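Local atomic coordinates of glycosyl hydrolase family 10 (Bacteroides intestinalis DSM 17393, PDB entry 4QPW), a protein that binds xylo-oligosaccharide through this carbohydrate-binding module of a larger modular enzyme, which probably hydrolyses O-glycosidic bonds in polysaccharides such as xylan. Residues A[22-27]-A[51-56]; A[41-46]-A[129-134]; A[82-87]-A[121-126]. All coordinates share one frame; numbering follows the deposited sequence.

Interaction 1 (A[22-27]-A[51-56]); sequences NEEVKE and NHFIQY. With XYP (beta-D-xylopyranose), chain B; XYP (beta-D-xylopyranose), chain C.
The backbone N of N22 gives a 2.8 Å hydrogen bond to the backbone O of F53, joining the 22-27 loop to the 3-10 turn that leads into strand 54-57. Beside this bond the N22 side chain lies along F53 and stacks its amide on one face of the ring, the two planes only 6° apart and ND2 over the ring centre, 3.6 Å from F53 CE1. A chi1 of -166°, with CG anti to the backbone N, lays the amide over the ring, and an Asx turn fixes its rotation: N22 OD1 takes the N-H of E24 on a lone pair at 2.9 Å. At the ring's edge, in its plane, E24 OE2 stands 3.6 Å from F53 CE2; the same oxygen is hydrogen-bonded to S49. V25 CG2 crosses I54 CG1 at about a right angle, 3.9 Å away. F53 CD1 meets the rim of one face of the H52 ring, whose opposite face carries C4 of the chain B xylose over its centre. Farther along, Q55 reaches two sugars: OE1 accepts from O2 of the chain B xylose (2.6 Å), and NE2 donates to O4 of the chain C xylose (3.1 Å). Strand 54-57 runs between strands 19-21 and 120-124 of the sugar-binding sheet, while I54 turns to T44 of strand 39-44 in the other sheet.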
loop_
_atom_site.group_PDB
_atom_site.type_symbol
_atom_site.label_atom_id
_atom_site.label_comp_id
_atom_site.label_asym_id
_atom_site.label_seq_id
_atom_site.Cartn_x
_atom_site.Cartn_y
_atom_site.Cartn_z
ATOM N N ASN A 22 15.481 -3.581 -0.325
ATOM C CA ASN A 22 16.742 -4.156 0.178
ATOM C C ASN A 22 17.644 -4.539 -0.985
ATOM O O ASN A 22 17.267 -4.981 -2.013
ATOM C CB ASN A 22 16.393 -5.394 1.000
ATOM C CG ASN A 22 17.550 -5.881 1.846
ATOM O OD1 ASN A 22 18.459 -6.561 1.279
ATOM N ND2 ASN A 22 17.611 -5.529 3.047
ATOM N N GLU A 23 18.948 -4.301 -0.733
ATOM C CA GLU A 23 20.003 -4.629 -1.720
ATOM C C GLU A 23 19.973 -6.043 -2.244
ATOM O O GLU A 23 20.379 -6.237 -3.394
ATOM C CB GLU A 23 21.403 -4.304 -1.154
ATOM C CG GLU A 23 21.561 -2.793 -1.018
ATOM C CD GLU A 23 22.949 -2.386 -0.556
ATOM O OE1 GLU A 23 23.106 -2.280 0.680
ATOM O OE2 GLU A 23 23.845 -2.244 -1.435
ATOM N N GLU A 24 19.450 -6.949 -1.463
ATOM C CA GLU A 24 19.320 -8.314 -1.882
ATOM C C GLU A 24 18.670 -8.467 -3.217
ATOM O O GLU A 24 18.947 -9.393 -3.992
ATOM C CB GLU A 24 18.552 -9.141 -0.831
ATOM C CG GLU A 24 18.505 -10.629 -1.060
ATOM C CD GLU A 24 17.537 -11.336 -0.196
ATOM O OE1 GLU A 24 16.273 -11.213 -0.416
ATOM O OE2 GLU A 24 17.842 -11.813 0.940
ATOM N N VAL A 25 17.615 -7.626 -3.520
ATOM C CA VAL A 25 16.741 -7.766 -4.642
ATOM C C VAL A 25 16.684 -6.510 -5.469
ATOM O O VAL A 25 15.742 -6.272 -6.258
ATOM C CB VAL A 25 15.320 -8.292 -4.299
ATOM C CG1 VAL A 25 15.369 -9.739 -3.840
ATOM C CG2 VAL A 25 14.669 -7.390 -3.283
ATOM N N LYS A 26 17.712 -5.676 -5.385
ATOM C CA LYS A 26 17.718 -4.426 -6.108
ATOM C C LYS A 26 17.650 -4.556 -7.573
ATOM O O LYS A 26 17.033 -3.706 -8.251
ATOM C CB LYS A 26 19.040 -3.628 -5.765
ATOM C CG LYS A 26 19.368 -2.394 -6.591
ATOM C CD LYS A 26 20.825 -1.891 -6.331
ATOM C CE LYS A 26 21.076 -0.693 -7.254
ATOM N NZ LYS A 26 22.312 0.001 -6.768
ATOM N N GLU A 27 18.294 -5.555 -8.182
ATOM C CA GLU A 27 18.319 -5.685 -9.594
ATOM C C GLU A 27 17.038 -6.126 -10.248
ATOM O O GLU A 27 16.853 -5.870 -11.421
ATOM C CB GLU A 27 19.472 -6.565 -10.044
ATOM C CG GLU A 27 20.868 -6.107 -9.691
ATOM C CD GLU A 27 21.168 -4.730 -10.198
ATOM O OE1 GLU A 27 20.882 -4.578 -11.457
ATOM O OE2 GLU A 27 21.636 -3.841 -9.424
ATOM N N ASN A 51 9.671 -10.468 3.873
ATOM C CA ASN A 51 8.627 -9.603 3.255
ATOM C C ASN A 51 8.970 -8.137 3.390
ATOM O O ASN A 51 8.626 -7.391 2.431
ATOM C CB ASN A 51 7.280 -9.986 3.801
ATOM C CG ASN A 51 6.133 -9.642 2.826
ATOM O OD1 ASN A 51 6.021 -10.040 1.677
ATOM N ND2 ASN A 51 5.254 -8.770 3.357
ATOM N N HIS A 52 9.579 -7.658 4.427
ATOM C CA HIS A 52 9.857 -6.236 4.519
ATOM C C HIS A 52 10.995 -5.798 3.654
ATOM O O HIS A 52 11.226 -4.584 3.608
ATOM C CB HIS A 52 10.096 -5.805 5.955
ATOM C CG HIS A 52 11.426 -6.218 6.566
ATOM N ND1 HIS A 52 12.558 -5.434 6.620
ATOM C CD2 HIS A 52 11.739 -7.392 7.118
ATOM C CE1 HIS A 52 13.551 -6.143 7.211
ATOM N NE2 HIS A 52 13.047 -7.304 7.540
ATOM N N PHE A 53 11.693 -6.719 2.977
ATOM C CA PHE A 53 12.750 -6.273 2.110
ATOM C C PHE A 53 12.276 -5.587 0.856
ATOM O O PHE A 53 13.071 -5.029 0.114
ATOM C CB PHE A 53 13.577 -7.527 1.709
ATOM C CG PHE A 53 14.632 -7.930 2.728
ATOM C CD1 PHE A 53 14.668 -7.513 3.940
ATOM C CD2 PHE A 53 15.649 -8.813 2.294
ATOM C CE1 PHE A 53 15.708 -7.930 4.871
ATOM C CE2 PHE A 53 16.642 -9.258 3.221
ATOM C CZ PHE A 53 16.695 -8.823 4.442
ATOM N N ILE A 54 10.935 -5.603 0.542
ATOM C CA ILE A 54 10.365 -4.705 -0.482
ATOM C C ILE A 54 9.249 -3.951 0.229
ATOM O O ILE A 54 8.177 -4.561 0.505
ATOM C CB ILE A 54 9.910 -5.414 -1.681
ATOM C CG1 ILE A 54 11.051 -6.245 -2.322
ATOM C CG2 ILE A 54 9.356 -4.406 -2.689
ATOM C CD1 ILE A 54 10.633 -7.058 -3.505
ATOM N N GLN A 55 9.537 -2.730 0.649
ATOM C CA GLN A 55 8.566 -1.935 1.475
ATOM C C GLN A 55 8.476 -0.546 0.955
ATOM O O GLN A 55 9.451 0.020 0.408
ATOM C CB GLN A 55 8.941 -1.993 2.951
ATOM C CG GLN A 55 10.289 -1.350 3.276
ATOM C CD GLN A 55 10.606 -1.363 4.745
ATOM O OE1 GLN A 55 9.725 -1.345 5.608
ATOM N NE2 GLN A 55 11.907 -1.446 5.070
ATOM N N TYR A 56 7.265 0.041 1.050
ATOM C CA TYR A 56 7.004 1.290 0.368
ATOM C C TYR A 56 5.789 1.933 1.001
ATOM O O TYR A 56 4.814 1.250 1.336
ATOM C CB TYR A 56 6.820 1.044 -1.152
ATOM C CG TYR A 56 6.001 -0.145 -1.546
ATOM C CD1 TYR A 56 6.587 -1.438 -1.608
ATOM C CD2 TYR A 56 4.651 -0.083 -1.825
ATOM C CE1 TYR A 56 5.868 -2.563 -1.839
ATOM C CE2 TYR A 56 3.927 -1.172 -2.115
ATOM C CZ TYR A 56 4.502 -2.446 -2.116
ATOM O OH TYR A 56 3.741 -3.548 -2.446
HETATM C C1 XYP B . 11.833 -1.841 9.090
HETATM C C2 XYP B . 10.615 -2.525 8.538
HETATM C C3 XYP B . 10.019 -3.504 9.537
HETATM C C4 XYP B . 11.139 -4.475 9.992
HETATM C C5 XYP B . 12.326 -3.693 10.414
HETATM O O2 XYP B . 9.610 -1.558 8.228
HETATM O O3 XYP B . 8.914 -4.216 8.909
HETATM O O4 XYP B . 10.582 -5.278 11.041
HETATM O O5 XYP B . 12.840 -2.886 9.374
HETATM C C1 XYP C . 13.246 2.917 8.400
HETATM C C2 XYP C . 14.404 2.110 7.755
HETATM C C3 XYP C . 13.819 0.754 7.431
HETATM C C4 XYP C . 13.073 0.135 8.559
HETATM C C5 XYP C . 12.018 1.082 9.099
HETATM O O2 XYP C . 14.954 2.737 6.606
HETATM O O3 XYP C . 14.859 -0.164 6.972
HETATM O O4 XYP C . 12.387 -1.047 8.088
HETATM O O5 XYP C . 12.649 2.321 9.493
#

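Interaction 2 (A[41-46]-A[129-134]); sequences EIKTSV and VGTIQI
In the second sheet of this beta-sandwich module, E41-T44 and G130-I134 run side by side as antiparallel strands, their axes 4.7 Å apart. I42 and I132 form the central hydrogen-bonded pair, with I42 N to I132 O at 2.9 Å and I132 N to I42 O at 2.8 Å; E41 with Q133 and K43 with T131 are the non-hydrogen-bonded pairs beside it. On the face of E41, K43, T131 and Q133 the contact is polar. E41 and Q133 reach out alongside each other, and Q133 NE2 gives E41 OE2 a 2.8 Å bond that lies in the amide plane but meets the oxygen on its anti side, 25° out of the carboxylate plane. N34 is a second donor to the same oxygen, and R77 bonds OE1 of the Q133 amide, which is thus held at both ends and limited in its rotation. T131 turns its methyl CG2 to E41 CG (3.6 Å) and its hydroxyl to a water, which K43 NZ also reaches weakly. The opposite face, with I42, I132 and T44, is apolar around the isoleucines: I42 CD1 meets I134 CD1 at 4.0 Å, with Y56 of the sugar-binding sheet packed against I42. G130 takes a positive phi of 141°, where a side chain would jam against the preceding carbonyl. T44 OG1, with F128 O as its own acceptor, receives the G130 N-H at 3.1 Å.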
loop_
_atom_site.group_PDB
_atom_site.type_symbol
_atom_site.label_atom_id
_atom_site.label_comp_id
_atom_site.label_asym_id
_atom_site.label_seq_id
_atom_site.Cartn_x
_atom_site.Cartn_y
_atom_site.Cartn_z
ATOM N N GLU A 41 2.973 0.668 -9.496
ATOM C CA GLU A 41 3.317 -0.690 -9.863
ATOM C C GLU A 41 4.583 -1.132 -9.143
ATOM O O GLU A 41 5.590 -0.426 -9.131
ATOM C CB GLU A 41 3.486 -0.754 -11.380
ATOM C CG GLU A 41 3.802 -2.121 -11.944
ATOM C CD GLU A 41 3.573 -2.241 -13.466
ATOM O OE1 GLU A 41 4.630 -2.522 -14.120
ATOM O OE2 GLU A 41 2.497 -2.168 -13.969
ATOM N N ILE A 42 4.525 -2.315 -8.585
ATOM C CA ILE A 42 5.660 -2.954 -7.868
ATOM C C ILE A 42 5.910 -4.275 -8.626
ATOM O O ILE A 42 5.045 -5.195 -8.596
ATOM C CB ILE A 42 5.403 -3.181 -6.420
ATOM C CG1 ILE A 42 5.023 -1.825 -5.742
ATOM C CG2 ILE A 42 6.597 -3.868 -5.758
ATOM C CD1 ILE A 42 3.520 -1.608 -5.566
ATOM N N LYS A 43 7.041 -4.370 -9.328
ATOM C CA LYS A 43 7.355 -5.552 -10.131
ATOM C C LYS A 43 8.568 -6.252 -9.609
ATOM O O LYS A 43 9.602 -5.620 -9.382
ATOM C CB LYS A 43 7.604 -5.161 -11.539
ATOM C CG LYS A 43 6.465 -4.807 -12.330
ATOM C CD LYS A 43 6.859 -4.883 -13.824
ATOM C CE LYS A 43 7.516 -6.219 -14.094
ATOM N NZ LYS A 43 7.087 -6.818 -15.385
ATOM N N THR A 44 8.459 -7.554 -9.458
ATOM C CA THR A 44 9.523 -8.407 -8.882
ATOM C C THR A 44 9.664 -9.631 -9.727
ATOM O O THR A 44 8.693 -10.233 -10.217
ATOM C CB THR A 44 9.257 -8.853 -7.532
ATOM O OG1 THR A 44 7.936 -9.437 -7.509
ATOM C CG2 THR A 44 9.320 -7.735 -6.531
ATOM N N SER A 45 10.940 -10.061 -9.969
ATOM C CA SER A 45 11.183 -11.405 -10.616
ATOM C C SER A 45 11.804 -12.334 -9.680
ATOM O O SER A 45 11.876 -13.577 -10.020
ATOM C CB SER A 45 11.940 -11.255 -11.923
ATOM O OG SER A 45 13.218 -10.771 -11.675
ATOM N N VAL A 46 12.245 -11.969 -8.512
ATOM C CA VAL A 46 12.900 -12.822 -7.501
ATOM C C VAL A 46 12.304 -12.498 -6.148
ATOM O O VAL A 46 12.350 -11.296 -5.706
ATOM C CB VAL A 46 14.467 -12.645 -7.461
ATOM C CG1 VAL A 46 15.050 -13.515 -6.384
ATOM C CG2 VAL A 46 15.074 -12.932 -8.816
ATOM N N VAL A 129 6.296 -12.649 -6.015
ATOM C CA VAL A 129 6.866 -12.634 -7.306
ATOM C C VAL A 129 5.885 -12.307 -8.387
ATOM O O VAL A 129 4.936 -13.082 -8.567
ATOM C CB VAL A 129 7.650 -13.956 -7.656
ATOM C CG1 VAL A 129 8.278 -13.847 -9.003
ATOM C CG2 VAL A 129 8.634 -14.234 -6.579
ATOM N N GLY A 130 6.018 -11.227 -9.094
ATOM C CA GLY A 130 5.142 -10.818 -10.151
ATOM C C GLY A 130 4.926 -9.309 -10.138
ATOM O O GLY A 130 5.816 -8.549 -9.757
ATOM N N THR A 131 3.756 -8.902 -10.588
ATOM C CA THR A 131 3.409 -7.447 -10.678
ATOM C C THR A 131 2.240 -7.192 -9.730
ATOM O O THR A 131 1.191 -7.880 -9.834
ATOM C CB THR A 131 3.046 -7.090 -12.063
ATOM O OG1 THR A 131 4.154 -7.395 -12.996
ATOM C CG2 THR A 131 2.744 -5.595 -12.256
ATOM N N ILE A 132 2.409 -6.229 -8.817
ATOM C CA ILE A 132 1.317 -5.645 -7.992
ATOM C C ILE A 132 1.010 -4.288 -8.554
ATOM O O ILE A 132 1.909 -3.469 -8.822
ATOM C CB ILE A 132 1.762 -5.587 -6.551
ATOM C CG1 ILE A 132 2.021 -6.990 -6.010
ATOM C CG2 ILE A 132 0.716 -4.814 -5.745
ATOM C CD1 ILE A 132 2.649 -6.970 -4.643
ATOM N N GLN A 133 -0.275 -3.989 -8.757
ATOM C CA GLN A 133 -0.751 -2.659 -9.181
ATOM C C GLN A 133 -1.740 -2.096 -8.181
ATOM O O GLN A 133 -2.623 -2.821 -7.677
ATOM C CB GLN A 133 -1.380 -2.789 -10.536
ATOM C CG GLN A 133 -0.351 -3.234 -11.620
ATOM C CD GLN A 133 -0.969 -3.330 -13.008
ATOM O OE1 GLN A 133 -2.147 -3.647 -13.141
ATOM N NE2 GLN A 133 -0.221 -3.002 -13.986
ATOM N N ILE A 134 -1.541 -0.819 -7.827
ATOM C CA ILE A 134 -2.358 -0.120 -6.820
ATOM C C ILE A 134 -2.897 1.119 -7.465
ATOM O O ILE A 134 -2.178 1.994 -7.922
ATOM C CB ILE A 134 -1.514 0.175 -5.569
ATOM C CG1 ILE A 134 -1.058 -1.125 -4.934
ATOM C CG2 ILE A 134 -2.355 1.041 -4.605
ATOM C CD1 ILE A 134 -0.052 -0.949 -3.802
HETATM O O HOH W 1 3.711 -6.634 -15.574
#

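Interaction 3 (A[82-87]-A[121-126]); sequences GKLNFG and VMTQSG. With XYP (beta-D-xylopyranose), chain B.
M122 and Q124, on strand 120-124 of the sugar-binding beta-sheet, pair with G87 and N85 of the antiparallel strand 82-89 and turn their side chains to the bound xylo-oligosaccharide. Q124 NE2 donates to O3 of the chain B xylose at 3.0 Å, an almost straight bond (172° at the hydrogen). M122, bent beyond CG, brings its methyl CE within 4.0 Å of O2 of that sugar. Q124 is extended past CG, and a weak bond from the same NE2 to Q55 OE1 links the two glutamines that each bond this xylose. Behind them is the backbone ladder. Q124 N meets N85 O at 2.9 Å and N85 N meets Q124 O in return, while G87 and M122 exchange a second pair of bonds; between these, the CA-H of F86 points to M122 O. The face of L84, F86 and T123 turns to the other sheet; the T123 and S125 hydroxyls there are bonded to T58 OG1 and Y56 OH, and the rest is apolar. L84 lays CD1 obliquely across T123 CG2 at 3.7 Å and reaches S125 CB, with Y56, M74, V76 and F101 also around it. With an alanine here, CG and both methyls go, and T123 CG2 and S125 CB would probably face a gap between the sheets. A chi1 of 64° carries the F86 ring away from strand 120-124 to meet F110 edge-to-face and F99 at about 45°; the pairing itself puts F86 CB 3.3 Å from M122 O.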
loop_
_atom_site.group_PDB
_atom_site.type_symbol
_atom_site.label_atom_id
_atom_site.label_comp_id
_atom_site.label_asym_id
_atom_site.label_seq_id
_atom_site.Cartn_x
_atom_site.Cartn_y
_atom_site.Cartn_z
ATOM N N GLY A 82 -1.829 -13.172 -4.505
ATOM C CA GLY A 82 -0.817 -12.955 -3.518
ATOM C C GLY A 82 -1.306 -12.102 -2.405
ATOM O O GLY A 82 -2.524 -11.766 -2.346
ATOM N N LYS A 83 -0.415 -11.801 -1.450
ATOM C CA LYS A 83 -0.741 -11.052 -0.276
ATOM C C LYS A 83 0.096 -9.783 -0.110
ATOM O O LYS A 83 1.315 -9.789 -0.334
ATOM C CB LYS A 83 -0.544 -11.935 0.969
ATOM C CG LYS A 83 -0.816 -11.300 2.301
ATOM C CD LYS A 83 -0.463 -12.127 3.528
ATOM C CE LYS A 83 -1.634 -13.013 3.757
ATOM N NZ LYS A 83 -1.198 -14.286 4.417
ATOM N N LEU A 84 -0.610 -8.699 0.231
ATOM C CA LEU A 84 -0.067 -7.323 0.488
ATOM C C LEU A 84 -0.094 -7.150 2.043
ATOM O O LEU A 84 -1.230 -7.232 2.532
ATOM C CB LEU A 84 -0.944 -6.246 -0.365
ATOM C CG LEU A 84 -0.358 -4.992 -0.565
ATOM C CD1 LEU A 84 0.897 -5.048 -1.434
ATOM C CD2 LEU A 84 -1.351 -4.036 -1.211
ATOM N N ASN A 85 0.932 -6.978 2.781
ATOM C CA ASN A 85 0.870 -6.610 4.171
ATOM C C ASN A 85 0.926 -5.112 4.337
ATOM O O ASN A 85 1.616 -4.429 3.516
ATOM C CB ASN A 85 2.022 -7.239 4.949
ATOM C CG ASN A 85 1.882 -8.748 4.948
ATOM O OD1 ASN A 85 2.380 -9.398 4.024
ATOM N ND2 ASN A 85 1.054 -9.239 5.742
ATOM N N PHE A 86 0.252 -4.533 5.298
ATOM C CA PHE A 86 0.256 -3.100 5.521
ATOM C C PHE A 86 0.195 -2.749 6.920
ATOM O O PHE A 86 -0.276 -3.585 7.788
ATOM C CB PHE A 86 -0.841 -2.413 4.666
ATOM C CG PHE A 86 -2.208 -2.836 5.038
ATOM C CD1 PHE A 86 -2.795 -2.419 6.168
ATOM C CD2 PHE A 86 -2.862 -3.758 4.248
ATOM C CE1 PHE A 86 -4.034 -2.878 6.552
ATOM C CE2 PHE A 86 -4.111 -4.232 4.642
ATOM C CZ PHE A 86 -4.657 -3.779 5.764
ATOM N N GLY A 87 0.548 -1.521 7.259
ATOM C CA GLY A 87 0.241 -0.913 8.539
ATOM C C GLY A 87 -0.116 0.523 8.336
ATOM O O GLY A 87 0.522 1.196 7.473
ATOM N N VAL A 121 0.816 4.828 5.102
ATOM C CA VAL A 121 0.411 3.442 4.838
ATOM C C VAL A 121 1.651 2.678 4.437
ATOM O O VAL A 121 2.097 2.723 3.252
ATOM C CB VAL A 121 -0.715 3.326 3.803
ATOM C CG1 VAL A 121 -1.085 1.872 3.594
ATOM C CG2 VAL A 121 -1.911 4.128 4.251
ATOM N N MET A 122 2.291 2.021 5.385
ATOM C CA MET A 122 3.456 1.167 5.103
ATOM C C MET A 122 2.943 -0.072 4.420
ATOM O O MET A 122 2.021 -0.739 4.914
ATOM C CB MET A 122 4.100 0.756 6.434
ATOM C CG MET A 122 5.178 -0.279 6.264
ATOM S SD MET A 122 6.526 0.137 5.165
ATOM C CE MET A 122 7.482 1.185 6.317
ATOM N N THR A 123 3.547 -0.471 3.285
ATOM C CA THR A 123 3.061 -1.582 2.465
ATOM C C THR A 123 4.272 -2.455 2.166
ATOM O O THR A 123 5.366 -1.953 1.844
ATOM C CB THR A 123 2.451 -1.017 1.187
ATOM O OG1 THR A 123 1.532 0.078 1.554
ATOM C CG2 THR A 123 1.644 -2.016 0.475
ATOM N N GLN A 124 4.132 -3.778 2.312
ATOM C CA GLN A 124 5.241 -4.723 2.180
ATOM C C GLN A 124 4.850 -5.935 1.363
ATOM O O GLN A 124 3.743 -6.516 1.601
ATOM C CB GLN A 124 5.741 -5.152 3.558
ATOM C CG GLN A 124 6.115 -3.978 4.434
ATOM C CD GLN A 124 6.804 -4.289 5.772
ATOM O OE1 GLN A 124 6.696 -5.415 6.241
ATOM N NE2 GLN A 124 7.560 -3.417 6.305
ATOM N N SER A 125 5.715 -6.338 0.421
ATOM C CA SER A 125 5.401 -7.421 -0.496
ATOM C C SER A 125 6.670 -8.187 -0.944
ATOM O O SER A 125 6.625 -8.734 -2.009
ATOM C CB SER A 125 4.593 -6.872 -1.635
ATOM O OG SER A 125 5.284 -5.866 -2.341
ATOM N N GLY A 126 7.693 -8.191 -0.115
ATOM C CA GLY A 126 8.949 -8.844 -0.560
ATOM C C GLY A 126 8.818 -10.312 -0.963
ATOM O O GLY A 126 9.648 -10.765 -1.804
HETATM C C1 XYP B . 11.833 -1.841 9.090
HETATM C C2 XYP B . 10.615 -2.525 8.538
HETATM C C3 XYP B . 10.019 -3.504 9.537
HETATM C C4 XYP B . 11.139 -4.475 9.992
HETATM C C5 XYP B . 12.326 -3.693 10.414
HETATM O O2 XYP B . 9.610 -1.558 8.228
HETATM O O3 XYP B . 8.914 -4.216 8.909
HETATM O O4 XYP B . 10.582 -5.278 11.041
HETATM O O5 XYP B . 12.840 -2.886 9.374
#

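In the fold
From the N terminus, interaction 1 closes first: the loop after strand 19-21 meets the start of strand 54-57, shutting in strands 29-31, 33-34 and 39-44. Interaction 2 opens within that loop, at 41-46, and closes only at 129-134, so the two cross. Interaction 3, between 82-87 and 121-126, begins after interaction 1 has closed and lies wholly within the span of interaction 2. Interactions 1 and 3 share the sugar-binding sheet and both touch the chain B xylose, while interaction 2 belongs to the opposing sheet. The layers meet where I54 CD1 packs on T44 CG2 at 3.4 Å, and I132 CD1 on L84 CD1.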